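Long-range contacts in cell division GTPase FtsZ, diverged (Clostridium botulinum C, PDB 3V3T), which belongs to the tubulin/FtsZ family and joins a Rossmann-like N-terminal part to a C-terminal part like that of TubZ: residues L33-S38 and A80-K85; K76-Q81 and P108-L113; N213-F218 and I281-G286; E246-S251 and G266-T271. The protein carries 1 engineered substitution. All coordinates share one frame; numbering follows the deposited sequence.

Overall arrangement
All four contacts reach or flank the long mixed sheet of the chain, in two groups. Contacts 1 and 2 share helix 75-85 and lie in the tubulin/FtsZ GTPase domain. Their centres are about 9 Å apart, and Ile35 CD1 packs on Ile78 CG2 at 3.7 Å. Contacts 3 and 4 lie in the TubZ-like C-terminal part, also with centres about 9 Å apart. Their strands 281-287 and 247-252 are neighbours, and contact 4 is nested inside the loop that contact 3 closes. Between the groups, the centres of contacts 1 and 3 are about 29 Å apart, on opposite sides of the chain's centre.

Contact 1: L33-S38 and A80-K85; sequences LFINTS and AQIMEK
Leu33 meets Gln81 and Ile82 with a single methyl group. Its CD2 sits between two successive side chains of helix 75-85. Leu33 CD2 lies 3.5 Å from Gln81 CB, and the same methyl is 3.5 Å from Ile82 CG1. The leucine crosses both partners at a slant. A methyl rests on two methylene groups. The CG of Leu33 is turned opposite its own backbone N (chi1 177°), and from there its two branches divide the work. CD2 takes Gln81 and Ile82. CD1 faces the end of Lys85, at a loose 4.4 Å from Leu33 CD1 to Lys85 NZ. The lysine chain is fully extended, which brings its amine back to the strand.

Gln81 gives its aliphatic base to the leucine, while its amide is carried off by a bend at chi2. Ile82 is straight at chi2 (175°). Its CD1 points on to Ile35, a loose 4.5 Å from Ile82 CD1 to Ile35 CD1. The contact is small, with 174 Å² buried in all, and it is mainly apolar.

Further along 33-38 the strand ends in an Asx turn. Ser38 N donates to Asn36 OD1 at 3.0 Å, from above the amide plane. Ser38 OG then caps Asp41 N at the start of helix 39-43.

Strand 31-36 runs parallel between strands 51-53 and 7-11. Ile35 and Ile82 both also pack on Ala10 of strand 7-11, while Phe34 packs on Val20 and Leu24 of helix 14-26.

Contact 2: K76-Q81 and P108-L113; sequences KQIIAQ and PPILGL
Helices 75-85 and 101-117 pass each other at Ile79 and Ile110, whose CA atoms are 7.2 Å apart; the axes of the two segments approach to 10.2 Å with a crossing angle of -63°. Both are connecting helices of the Rossmann-like alpha/beta domain of the tubulin/FtsZ family. The contact between them is a patch of branched aliphatic side chains.

Ile110 is held by two isoleucines, one for each of its branches. Its CG2 faces Ile79, with Ile110 CG2 3.8 Å from Ile79 CG1. Those two side chains slide past each other in opposite directions. The other branch meets Ile78 at about a right angle, with Ile110 CD1 3.4 Å from Ile78 CD1. Ile78 also packs on Ile35 of strand 31-36, so it links the helix pair to the sheet.

The side toward Leu113 is more open. Lys76 lies across this leucine with its aliphatic part, Lys76 CG being 4.1 Å from Leu113 CD2. Tyr75 covers Ile110 and Leu113 from the same helix as Lys76.

Ile79 is nearly straight at chi2 (162°), and its end methyl lies against one flank of the leucine: Ile79 CD1 is 3.6 Å from Leu113 CG and 3.8 Å from Leu113 CD2.

Contact 3: N213-F218 and I281-G286; sequences NVILEF and IVVATG
Ile281 opens the second strand by lying alongside Ile215, both side chains pointing the same way. Ile281 CD1 is 3.7 Å from Ile215 CG2. Its CG1 is turned opposite the backbone N (chi1 173°), which takes the end methyl along the strand pair. Glu217, on the same strand as Ile215, also touches it: its CG packs on Ile281 CB. Glu217 OE2 lies close to the like-charged Asp185 OD2, and Glu217 OE1 has a long, weak ion pair with Lys279.

Val282 forms a hydrogen-bonded pair with Leu216. Val282 N donates to Leu216 O at 2.8 Å, and Leu216 N returns a bond of 2.8 Å to Val282 O. Val282 CG2 also meets the ring of Phe218, with 4.0 Å to Phe218 CE2.

Val283 is a non-hydrogen-bonded partner of Ile215. Its CG2 is a loose 4.4 Å from Ile215 CG2.

Ala284 forms the second hydrogen-bonded pair, with Val214. Ala284 N reaches Val214 O at 2.9 Å, and Val214 N reaches Ala284 O at 2.8 Å.

Thr285 lies beside the amide of Asn213, but its OG1 bonds to Phe247 O. Gly286 N makes a weak bond to Asn213 OD1. Asn213 has two conformers, so this last link is doubtful.

Strand 211-217 lies between 160-165 and 281-287, and 281-287 lies between it and 247-252. Helix 172-187 covers the face of Ile215 and Val283 through Phe186. Helices 224-233 and 258-265 cover the face of Leu216, and Val282 and Ala284 also pack on helix 258-265.

Contact 4: E246-S251 and G266-T271; sequences EFMGIS and GYPRRT
Glu246 and Met248 hold the tight part of this contact, through backbone bonds to 266-271. Glu246 O accepts twice, from Arg269 N at 2.9 Å and from Arg270 N at 3.2 Å. The two N-H groups of successive residues thus grip one carbonyl. Met248 N then donates to Arg270 O at 2.9 Å. Beside these bonds Met248 CB packs on Pro268 CB at 3.7 Å. The Met248 chain runs out straight with CG opposite the backbone N (chi1 180°), then bends at chi3 so that its CE turns in to Gly266 O. Val265 and Val282 also touch this methionine. Further along the same side Ile250 CD1 meets Thr271 CG2 at 3.9 Å.

The other side is more exposed, with two solvent-facing arginines against the buried ring of Phe247. Arg269 lays one face of its guanidinium against the ring atom CE1 of Phe247, toward the rim of the group. The planes of ring and guanidinium are 43° apart, so they are not stacked flat. Arg269 NH1 also forms a weak salt bridge to Glu246 OE2, at 3.5 Å. Arg270 runs beside the ring in the same direction and turns the edge of its guanidinium to it, with Arg270 NH2 3.3 Å from Phe247 CZ. Phe247 and both arginines also touch a crystal neighbour, which may influence their positions.

Glu246 and Phe247 both face Thr285 on the adjoining strand, a classic beta bulge. On the side of 270-275 the pairing is parallel, and helix 258-265 joins the two strands in a beta-alpha-beta crossover.

Contact 1: L33-S38 and A80-K85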
loop_
_atom_site.group_PDB
_atom_site.type_symbol
_atom_site.label_atom_id
_atom_site.label_comp_id
_atom_site.label_asym_id
_atom_site.label_seq_id
_atom_site.Cartn_x
_atom_site.Cartn_y
_atom_site.Cartn_z
ATOM N N LEU A 33 -7.819 7.609 -10.267
ATOM C CA LEU A 33 -7.691 8.997 -10.678
ATOM C C LEU A 33 -6.245 9.383 -10.435
ATOM O O LEU A 33 -5.816 9.529 -9.286
ATOM C CB LEU A 33 -8.602 9.893 -9.841
ATOM C CG LEU A 33 -8.469 11.387 -10.164
ATOM C CD1 LEU A 33 -9.010 11.693 -11.556
ATOM C CD2 LEU A 33 -9.192 12.241 -9.134
ATOM N N PHE A 34 -5.468 9.516 -11.501
ATOM C CA PHE A 34 -4.060 9.854 -11.318
ATOM C C PHE A 34 -3.907 11.351 -11.110
ATOM O O PHE A 34 -4.387 12.152 -11.908
ATOM C CB PHE A 34 -3.236 9.406 -12.504
ATOM C CG PHE A 34 -3.219 7.914 -12.711
ATOM C CD1 PHE A 34 -2.072 7.178 -12.451
ATOM C CD2 PHE A 34 -4.327 7.260 -13.209
ATOM C CE1 PHE A 34 -2.045 5.819 -12.673
ATOM C CE2 PHE A 34 -4.309 5.906 -13.434
ATOM C CZ PHE A 34 -3.166 5.178 -13.160
ATOM N N ILE A 35 -3.236 11.721 -10.032
ATOM C CA ILE A 35 -3.107 13.116 -9.663
ATOM C C ILE A 35 -1.643 13.493 -9.689
ATOM O O ILE A 35 -0.798 12.752 -9.176
ATOM C CB ILE A 35 -3.665 13.337 -8.245
ATOM C CG1 ILE A 35 -5.180 13.113 -8.238
ATOM C CG2 ILE A 35 -3.312 14.719 -7.732
ATOM C CD1 ILE A 35 -5.709 12.483 -6.942
ATOM N N ASN A 36 -1.332 14.641 -10.288
ATOM C CA ASN A 36 0.063 15.044 -10.424
ATOM C C ASN A 36 0.241 16.531 -10.759
ATOM O O ASN A 36 -0.609 17.140 -11.406
ATOM C CB ASN A 36 0.739 14.179 -11.499
ATOM C CG ASN A 36 2.233 13.978 -11.255
ATOM O OD1 ASN A 36 2.913 14.831 -10.681
ATOM N ND2 ASN A 36 2.747 12.836 -11.698
ATOM N N THR A 37 1.356 17.100 -10.311
ATOM C CA THR A 37 1.773 18.430 -10.740
ATOM C C THR A 37 2.381 18.390 -12.145
ATOM O O THR A 37 2.359 19.383 -12.861
ATOM C CB THR A 37 2.788 19.052 -9.758
ATOM O OG1 THR A 37 3.812 18.095 -9.451
ATOM C CG2 THR A 37 2.098 19.456 -8.469
ATOM N N SER A 38 2.907 17.235 -12.542
ATOM C CA SER A 38 3.583 17.108 -13.834
ATOM C C SER A 38 2.675 16.575 -14.936
ATOM O O SER A 38 2.176 15.449 -14.844
ATOM C CB SER A 38 4.799 16.188 -13.702
ATOM O OG SER A 38 5.180 15.660 -14.964
ATOM N N ALA A 80 -13.158 16.229 -4.769
ATOM C CA ALA A 80 -14.392 16.237 -5.567
ATOM C C ALA A 80 -14.269 15.464 -6.886
ATOM O O ALA A 80 -15.218 14.814 -7.314
ATOM C CB ALA A 80 -14.870 17.680 -5.832
ATOM N N GLN A 81 -13.110 15.543 -7.533
ATOM C CA GLN A 81 -12.864 14.752 -8.734
ATOM C C GLN A 81 -13.085 13.281 -8.417
ATOM O O GLN A 81 -13.821 12.587 -9.110
ATOM C CB GLN A 81 -11.435 14.952 -9.241
ATOM C CG GLN A 81 -11.105 16.368 -9.670
ATOM C CD GLN A 81 -11.908 16.800 -10.873
ATOM O OE1 GLN A 81 -12.307 15.972 -11.691
ATOM N NE2 GLN A 81 -12.159 18.100 -10.983
ATOM N N ILE A 82 -12.445 12.813 -7.352
ATOM C CA ILE A 82 -12.561 11.420 -6.949
ATOM C C ILE A 82 -14.010 11.045 -6.682
ATOM O O ILE A 82 -14.484 9.996 -7.123
ATOM C CB ILE A 82 -11.731 11.129 -5.688
ATOM C CG1 ILE A 82 -10.280 11.558 -5.903
ATOM C CG2 ILE A 82 -11.817 9.648 -5.327
ATOM C CD1 ILE A 82 -9.404 11.421 -4.679
ATOM N N MET A 83 -14.710 11.913 -5.964
ATOM C CA MET A 83 -16.067 11.621 -5.523
ATOM C C MET A 83 -17.101 11.798 -6.624
ATOM O O MET A 83 -18.159 11.175 -6.596
ATOM C CB MET A 83 -16.422 12.472 -4.307
ATOM C CG MET A 83 -15.531 12.186 -3.111
ATOM S SD MET A 83 -15.473 10.424 -2.786
ATOM C CE MET A 83 -14.153 10.308 -1.571
ATOM N N GLU A 84 -16.803 12.642 -7.599
ATOM C CA GLU A 84 -17.723 12.815 -8.714
ATOM C C GLU A 84 -17.810 11.510 -9.483
ATOM O O GLU A 84 -18.887 10.919 -9.627
ATOM C CB GLU A 84 -17.247 13.927 -9.650
ATOM C CG GLU A 84 -18.038 14.008 -10.946
ATOM C CD GLU A 84 -17.427 14.966 -11.950
ATOM O OE1 GLU A 84 -16.487 14.556 -12.664
ATOM O OE2 GLU A 84 -17.890 16.126 -12.027
ATOM N N LYS A 85 -16.651 11.057 -9.950
ATOM C CA LYS A 85 -16.566 9.912 -10.845
ATOM C C LYS A 85 -16.752 8.581 -10.124
ATOM O O LYS A 85 -17.362 7.656 -10.661
ATOM C CB LYS A 85 -15.220 9.935 -11.572
ATOM C CG LYS A 85 -14.910 11.283 -12.212
ATOM C CD LYS A 85 -13.554 11.282 -12.895
ATOM C CE LYS A 85 -13.365 12.537 -13.731
ATOM N NZ LYS A 85 -12.100 12.484 -14.515
#

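Contact 2: K76-Q81 and P108-L113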
loop_
_atom_site.group_PDB
_atom_site.type_symbol
_atom_site.label_atom_id
_atom_site.label_comp_id
_atom_site.label_asym_id
_atom_site.label_seq_id
_atom_site.Cartn_x
_atom_site.Cartn_y
_atom_site.Cartn_z
ATOM N N LYS A 76 -9.757 20.435 -2.265
ATOM C CA LYS A 76 -11.183 20.137 -2.301
ATOM C C LYS A 76 -11.686 19.825 -3.709
ATOM O O LYS A 76 -12.594 19.008 -3.878
ATOM C CB LYS A 76 -11.991 21.277 -1.676
ATOM C CG LYS A 76 -11.715 21.478 -0.190
ATOM C CD LYS A 76 -12.703 22.442 0.452
ATOM C CE LYS A 76 -14.070 21.802 0.632
ATOM N NZ LYS A 76 -15.057 22.755 1.218
ATOM N N GLN A 77 -11.115 20.476 -4.717
ATOM C CA GLN A 77 -11.413 20.091 -6.090
ATOM C C GLN A 77 -10.926 18.663 -6.326
ATOM O O GLN A 77 -11.623 17.845 -6.920
ATOM C CB GLN A 77 -10.755 21.037 -7.095
ATOM C CG GLN A 77 -11.388 22.412 -7.178
ATOM C CD GLN A 77 -11.284 23.008 -8.574
ATOM O OE1 GLN A 77 -10.927 22.314 -9.531
ATOM N NE2 GLN A 77 -11.596 24.298 -8.698
ATOM N N ILE A 78 -9.726 18.364 -5.850
ATOM C CA ILE A 78 -9.164 17.040 -6.044
ATOM C C ILE A 78 -10.080 15.971 -5.453
ATOM O O ILE A 78 -10.439 14.997 -6.115
ATOM C CB ILE A 78 -7.772 16.922 -5.404
ATOM C CG1 ILE A 78 -6.789 17.886 -6.083
ATOM C CG2 ILE A 78 -7.278 15.469 -5.464
ATOM C CD1 ILE A 78 -5.339 17.675 -5.670
ATOM N N ILE A 79 -10.450 16.165 -4.197
ATOM C CA ILE A 79 -11.330 15.235 -3.514
ATOM C C ILE A 79 -12.646 15.106 -4.269
ATOM O O ILE A 79 -13.174 14.003 -4.413
ATOM C CB ILE A 79 -11.550 15.654 -2.036
ATOM C CG1 ILE A 79 -10.282 15.359 -1.222
ATOM C CG2 ILE A 79 -12.733 14.926 -1.434
ATOM C CD1 ILE A 79 -10.206 16.092 0.090
ATOM N N ALA A 80 -13.158 16.229 -4.769
ATOM C CA ALA A 80 -14.392 16.237 -5.567
ATOM C C ALA A 80 -14.269 15.464 -6.886
ATOM O O ALA A 80 -15.218 14.814 -7.314
ATOM C CB ALA A 80 -14.870 17.680 -5.832
ATOM N N GLN A 81 -13.110 15.543 -7.533
ATOM C CA GLN A 81 -12.864 14.752 -8.734
ATOM C C GLN A 81 -13.085 13.281 -8.417
ATOM O O GLN A 81 -13.821 12.587 -9.110
ATOM C CB GLN A 81 -11.435 14.952 -9.241
ATOM C CG GLN A 81 -11.105 16.368 -9.670
ATOM C CD GLN A 81 -11.908 16.800 -10.873
ATOM O OE1 GLN A 81 -12.307 15.972 -11.691
ATOM N NE2 GLN A 81 -12.159 18.100 -10.983
ATOM N N PRO A 108 -0.612 13.487 2.398
ATOM C CA PRO A 108 -1.139 13.501 3.767
ATOM C C PRO A 108 -2.319 14.474 3.950
ATOM O O PRO A 108 -3.348 14.083 4.488
ATOM C CB PRO A 108 0.072 13.935 4.607
ATOM C CG PRO A 108 1.249 13.469 3.821
ATOM C CD PRO A 108 0.847 13.696 2.368
ATOM N N PRO A 109 -2.188 15.721 3.485
ATOM C CA PRO A 109 -3.341 16.601 3.686
ATOM C C PRO A 109 -4.586 16.090 2.973
ATOM O O PRO A 109 -5.661 16.066 3.572
ATOM C CB PRO A 109 -2.893 17.938 3.075
ATOM C CG PRO A 109 -1.409 17.870 3.012
ATOM C CD PRO A 109 -1.045 16.414 2.867
ATOM N N ILE A 110 -4.457 15.685 1.715
ATOM C CA ILE A 110 -5.634 15.234 0.968
ATOM C C ILE A 110 -6.286 14.026 1.620
ATOM O O ILE A 110 -7.507 13.957 1.743
ATOM C CB ILE A 110 -5.325 14.943 -0.506
ATOM C CG1 ILE A 110 -4.859 16.216 -1.200
ATOM C CG2 ILE A 110 -6.565 14.483 -1.220
ATOM C CD1 ILE A 110 -4.867 16.106 -2.697
ATOM N N LEU A 111 -5.467 13.084 2.071
ATOM C CA LEU A 111 -5.978 11.925 2.798
ATOM C C LEU A 111 -6.633 12.349 4.127
ATOM O O LEU A 111 -7.753 11.946 4.429
ATOM C CB LEU A 111 -4.851 10.925 3.009
ATOM C CG LEU A 111 -4.914 9.747 3.973
ATOM C CD1 LEU A 111 -6.205 8.995 3.834
ATOM C CD2 LEU A 111 -3.740 8.846 3.625
ATOM N N GLY A 112 -5.956 13.185 4.905
ATOM C CA GLY A 112 -6.537 13.658 6.152
ATOM C C GLY A 112 -7.850 14.407 5.931
ATOM O O GLY A 112 -8.811 14.242 6.681
ATOM N N LEU A 113 -7.890 15.233 4.892
ATOM C CA LEU A 113 -9.069 16.020 4.586
ATOM C C LEU A 113 -10.227 15.163 4.074
ATOM O O LEU A 113 -11.385 15.390 4.449
ATOM C CB LEU A 113 -8.723 17.120 3.584
ATOM C CG LEU A 113 -9.882 17.998 3.125
ATOM C CD1 LEU A 113 -10.581 18.612 4.318
ATOM C CD2 LEU A 113 -9.372 19.083 2.200
#

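Contact 3: N213-F218 and I281-G286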
loop_
_atom_site.group_PDB
_atom_site.type_symbol
_atom_site.label_atom_id
_atom_site.label_comp_id
_atom_site.label_asym_id
_atom_site.label_seq_id
_atom_site.Cartn_x
_atom_site.Cartn_y
_atom_site.Cartn_z
ATOM N N ASN A 213 -1.093 -3.696 6.655
ATOM C CA ASN A 213 -1.383 -4.924 5.967
ATOM C C ASN A 213 -0.108 -5.429 5.260
ATOM O O ASN A 213 0.694 -4.647 4.748
ATOM C CB ASN A 213 -2.574 -4.707 5.013
ATOM C CG ASN A 213 -3.895 -4.391 5.761
ATOM O OD1 ASN A 213 -3.914 -4.141 6.981
ATOM N ND2 ASN A 213 -5.003 -4.393 5.016
ATOM N N VAL A 214 0.104 -6.744 5.292
ATOM C CA VAL A 214 1.235 -7.345 4.582
ATOM C C VAL A 214 0.724 -8.571 3.788
ATOM O O VAL A 214 -0.066 -9.365 4.298
ATOM C CB VAL A 214 2.391 -7.734 5.546
ATOM C CG1 VAL A 214 3.380 -8.677 4.867
ATOM C CG2 VAL A 214 3.112 -6.489 6.024
ATOM N N ILE A 215 1.145 -8.695 2.531
ATOM C CA ILE A 215 0.724 -9.805 1.680
ATOM C C ILE A 215 1.944 -10.668 1.392
ATOM O O ILE A 215 2.970 -10.149 0.959
ATOM C CB ILE A 215 0.143 -9.293 0.328
ATOM C CG1 ILE A 215 -0.988 -8.291 0.569
ATOM C CG2 ILE A 215 -0.323 -10.461 -0.546
ATOM C CD1 ILE A 215 -1.510 -7.631 -0.692
ATOM N N LEU A 216 1.839 -11.972 1.638
ATOM C CA LEU A 216 2.950 -12.898 1.391
ATOM C C LEU A 216 2.555 -14.029 0.463
ATOM O O LEU A 216 1.481 -14.599 0.599
ATOM C CB LEU A 216 3.434 -13.526 2.697
ATOM C CG LEU A 216 3.879 -12.558 3.801
ATOM C CD1 LEU A 216 4.039 -13.305 5.128
ATOM C CD2 LEU A 216 5.173 -11.861 3.409
ATOM N N GLU A 217 3.434 -14.366 -0.472
ATOM C CA GLU A 217 3.285 -15.602 -1.219
ATOM C C GLU A 217 4.489 -16.528 -0.992
ATOM O O GLU A 217 5.633 -16.080 -0.912
ATOM C CB GLU A 217 3.017 -15.322 -2.698
ATOM C CG GLU A 217 1.620 -14.737 -2.933
ATOM C CD GLU A 217 1.326 -14.431 -4.387
ATOM O OE1 GLU A 217 2.165 -14.735 -5.251
ATOM O OE2 GLU A 217 0.242 -13.881 -4.674
ATOM N N PHE A 218 4.219 -17.822 -0.868
ATOM C CA PHE A 218 5.266 -18.770 -0.534
ATOM C C PHE A 218 5.232 -20.026 -1.383
ATOM O O PHE A 218 4.204 -20.365 -1.978
ATOM C CB PHE A 218 5.229 -19.133 0.950
ATOM C CG PHE A 218 3.988 -19.863 1.373
ATOM C CD1 PHE A 218 3.983 -21.247 1.474
ATOM C CD2 PHE A 218 2.834 -19.162 1.708
ATOM C CE1 PHE A 218 2.838 -21.930 1.882
ATOM C CE2 PHE A 218 1.692 -19.824 2.118
ATOM C CZ PHE A 218 1.692 -21.217 2.207
ATOM N N ILE A 281 -1.002 -17.939 -0.571
ATOM C CA ILE A 281 -0.967 -16.549 -0.190
ATOM C C ILE A 281 -1.511 -16.330 1.215
ATOM O O ILE A 281 -2.529 -16.902 1.602
ATOM C CB ILE A 281 -1.683 -15.677 -1.251
ATOM C CG1 ILE A 281 -1.806 -14.223 -0.784
ATOM C CG2 ILE A 281 -3.031 -16.242 -1.582
ATOM C CD1 ILE A 281 -2.289 -13.277 -1.884
ATOM N N VAL A 282 -0.786 -15.526 1.985
ATOM C CA VAL A 282 -1.220 -15.091 3.296
ATOM C C VAL A 282 -1.361 -13.573 3.295
ATOM O O VAL A 282 -0.452 -12.844 2.885
ATOM C CB VAL A 282 -0.188 -15.460 4.389
ATOM C CG1 VAL A 282 -0.696 -15.039 5.774
ATOM C CG2 VAL A 282 0.144 -16.947 4.344
ATOM N N VAL A 283 -2.504 -13.096 3.766
ATOM C CA VAL A 283 -2.700 -11.679 3.966
ATOM C C VAL A 283 -2.879 -11.425 5.448
ATOM O O VAL A 283 -3.806 -11.958 6.059
ATOM C CB VAL A 283 -3.955 -11.194 3.230
ATOM C CG1 VAL A 283 -4.120 -9.682 3.408
ATOM C CG2 VAL A 283 -3.862 -11.563 1.758
ATOM N N ALA A 284 -1.983 -10.625 6.021
ATOM C CA ALA A 284 -2.046 -10.272 7.432
ATOM C C ALA A 284 -2.405 -8.794 7.573
ATOM O O ALA A 284 -1.719 -7.938 7.023
ATOM C CB ALA A 284 -0.716 -10.568 8.112
ATOM N N THR A 285 -3.480 -8.499 8.301
ATOM C CA THR A 285 -3.962 -7.125 8.415
ATOM C C THR A 285 -4.044 -6.697 9.873
ATOM O O THR A 285 -4.178 -7.524 10.758
ATOM C CB THR A 285 -5.369 -6.980 7.782
ATOM O OG1 THR A 285 -6.311 -7.745 8.543
ATOM C CG2 THR A 285 -5.366 -7.493 6.343
ATOM N N GLY A 286 -3.970 -5.400 10.126
ATOM C CA GLY A 286 -4.053 -4.891 11.481
ATOM C C GLY A 286 -2.732 -4.974 12.227
ATOM O O GLY A 286 -2.702 -4.911 13.448
#

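Contact 4: E246-S251 and G266-T271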
loop_
_atom_site.group_PDB
_atom_site.type_symbol
_atom_site.label_atom_id
_atom_site.label_comp_id
_atom_site.label_asym_id
_atom_site.label_seq_id
_atom_site.Cartn_x
_atom_site.Cartn_y
_atom_site.Cartn_z
ATOM N N GLU A 246 -4.571 -8.632 13.187
ATOM C CA GLU A 246 -5.983 -8.614 13.529
ATOM C C GLU A 246 -6.731 -9.705 12.754
ATOM O O GLU A 246 -7.173 -10.690 13.335
ATOM C CB GLU A 246 -6.553 -7.213 13.259
ATOM C CG GLU A 246 -7.367 -6.624 14.406
ATOM C CD GLU A 246 -6.628 -6.613 15.736
ATOM O OE1 GLU A 246 -5.396 -6.436 15.750
ATOM O OE2 GLU A 246 -7.290 -6.781 16.775
ATOM N N PHE A 247 -6.878 -9.531 11.446
ATOM C CA PHE A 247 -7.476 -10.567 10.610
ATOM C C PHE A 247 -6.412 -11.119 9.668
ATOM O O PHE A 247 -5.618 -10.363 9.113
ATOM C CB PHE A 247 -8.619 -10.020 9.761
ATOM C CG PHE A 247 -9.781 -9.501 10.550
ATOM C CD1 PHE A 247 -9.949 -9.839 11.878
ATOM C CD2 PHE A 247 -10.720 -8.680 9.948
ATOM C CE1 PHE A 247 -11.032 -9.368 12.598
ATOM C CE2 PHE A 247 -11.802 -8.207 10.660
ATOM C CZ PHE A 247 -11.961 -8.552 11.987
ATOM N N MET A 248 -6.402 -12.439 9.503
ATOM C CA MET A 248 -5.496 -13.084 8.573
ATOM C C MET A 248 -6.272 -13.845 7.509
ATOM O O MET A 248 -7.254 -14.514 7.811
ATOM C CB MET A 248 -4.562 -14.026 9.323
ATOM C CG MET A 248 -3.581 -14.747 8.444
ATOM S SD MET A 248 -2.468 -15.800 9.417
ATOM C CE MET A 248 -1.465 -14.574 10.224
ATOM N N GLY A 249 -5.857 -13.699 6.255
ATOM C CA GLY A 249 -6.460 -14.446 5.168
ATOM C C GLY A 249 -5.475 -15.450 4.606
ATOM O O GLY A 249 -4.316 -15.117 4.348
ATOM N N ILE A 250 -5.929 -16.686 4.425
ATOM C CA ILE A 250 -5.058 -17.753 3.959
ATOM C C ILE A 250 -5.703 -18.492 2.797
ATOM O O ILE A 250 -6.761 -19.089 2.953
ATOM C CB ILE A 250 -4.769 -18.761 5.094
ATOM C CG1 ILE A 250 -4.011 -18.078 6.235
ATOM C CG2 ILE A 250 -3.974 -19.962 4.581
ATOM C CD1 ILE A 250 -3.930 -18.921 7.482
ATOM N N SER A 251 -5.068 -18.446 1.630
ATOM C CA SER A 251 -5.524 -19.243 0.493
ATOM C C SER A 251 -4.369 -20.058 -0.097
ATOM O O SER A 251 -3.376 -19.497 -0.572
ATOM C CB SER A 251 -6.166 -18.363 -0.576
ATOM O OG SER A 251 -6.583 -19.140 -1.686
ATOM N N GLY A 266 2.491 -14.141 12.433
ATOM C CA GLY A 266 1.813 -13.344 13.438
ATOM C C GLY A 266 0.533 -14.038 13.860
ATOM O O GLY A 266 -0.063 -14.785 13.083
ATOM N N TYR A 267 0.120 -13.816 15.100
ATOM C CA TYR A 267 -1.077 -14.460 15.625
ATOM C C TYR A 267 -2.293 -13.542 15.459
ATOM O O TYR A 267 -2.339 -12.451 16.021
ATOM C CB TYR A 267 -0.842 -14.869 17.080
ATOM C CG TYR A 267 0.127 -16.026 17.176
ATOM C CD1 TYR A 267 -0.324 -17.343 17.116
ATOM C CD2 TYR A 267 1.491 -15.811 17.287
ATOM C CE1 TYR A 267 0.560 -18.406 17.173
ATOM C CE2 TYR A 267 2.382 -16.869 17.348
ATOM C CZ TYR A 267 1.912 -18.162 17.292
ATOM O OH TYR A 267 2.796 -19.217 17.347
ATOM N N PRO A 268 -3.269 -13.965 14.650
ATOM C CA PRO A 268 -4.449 -13.127 14.391
ATOM C C PRO A 268 -5.530 -13.396 15.430
ATOM O O PRO A 268 -5.453 -14.407 16.116
ATOM C CB PRO A 268 -4.913 -13.620 13.027
ATOM C CG PRO A 268 -4.578 -15.106 13.073
ATOM C CD PRO A 268 -3.315 -15.233 13.905
ATOM N N ARG A 269 -6.506 -12.503 15.560
ATOM C CA ARG A 269 -7.633 -12.794 16.437
ATOM C C ARG A 269 -8.743 -13.439 15.617
ATOM O O ARG A 269 -9.695 -13.983 16.155
ATOM C CB ARG A 269 -8.121 -11.547 17.181
ATOM C CG ARG A 269 -8.662 -10.470 16.295
ATOM C CD ARG A 269 -9.182 -9.323 17.127
ATOM N NE ARG A 269 -10.618 -9.155 16.952
ATOM C CZ ARG A 269 -11.179 -8.279 16.124
ATOM N NH1 ARG A 269 -10.421 -7.466 15.395
ATOM N NH2 ARG A 269 -12.502 -8.211 16.035
ATOM N N ARG A 270 -8.588 -13.397 14.301
ATOM C CA ARG A 270 -9.540 -14.038 13.410
ATOM C C ARG A 270 -8.921 -14.426 12.077
ATOM O O ARG A 270 -8.187 -13.643 11.460
ATOM C CB ARG A 270 -10.716 -13.111 13.142
ATOM C CG ARG A 270 -11.696 -13.706 12.174
ATOM C CD ARG A 270 -13.085 -13.397 12.610
ATOM N NE ARG A 270 -13.301 -11.959 12.727
ATOM C CZ ARG A 270 -14.352 -11.429 13.343
ATOM N NH1 ARG A 270 -15.260 -12.230 13.893
ATOM N NH2 ARG A 270 -14.501 -10.113 13.418
ATOM N N THR A 271 -9.258 -15.622 11.615
ATOM C CA THR A 271 -8.713 -16.140 10.364
ATOM C C THR A 271 -9.829 -16.532 9.397
ATOM O O THR A 271 -10.839 -17.093 9.810
ATOM C CB THR A 271 -7.840 -17.387 10.624
ATOM O OG1 THR A 271 -6.771 -17.041 11.512
ATOM C CG2 THR A 271 -7.264 -17.902 9.329
#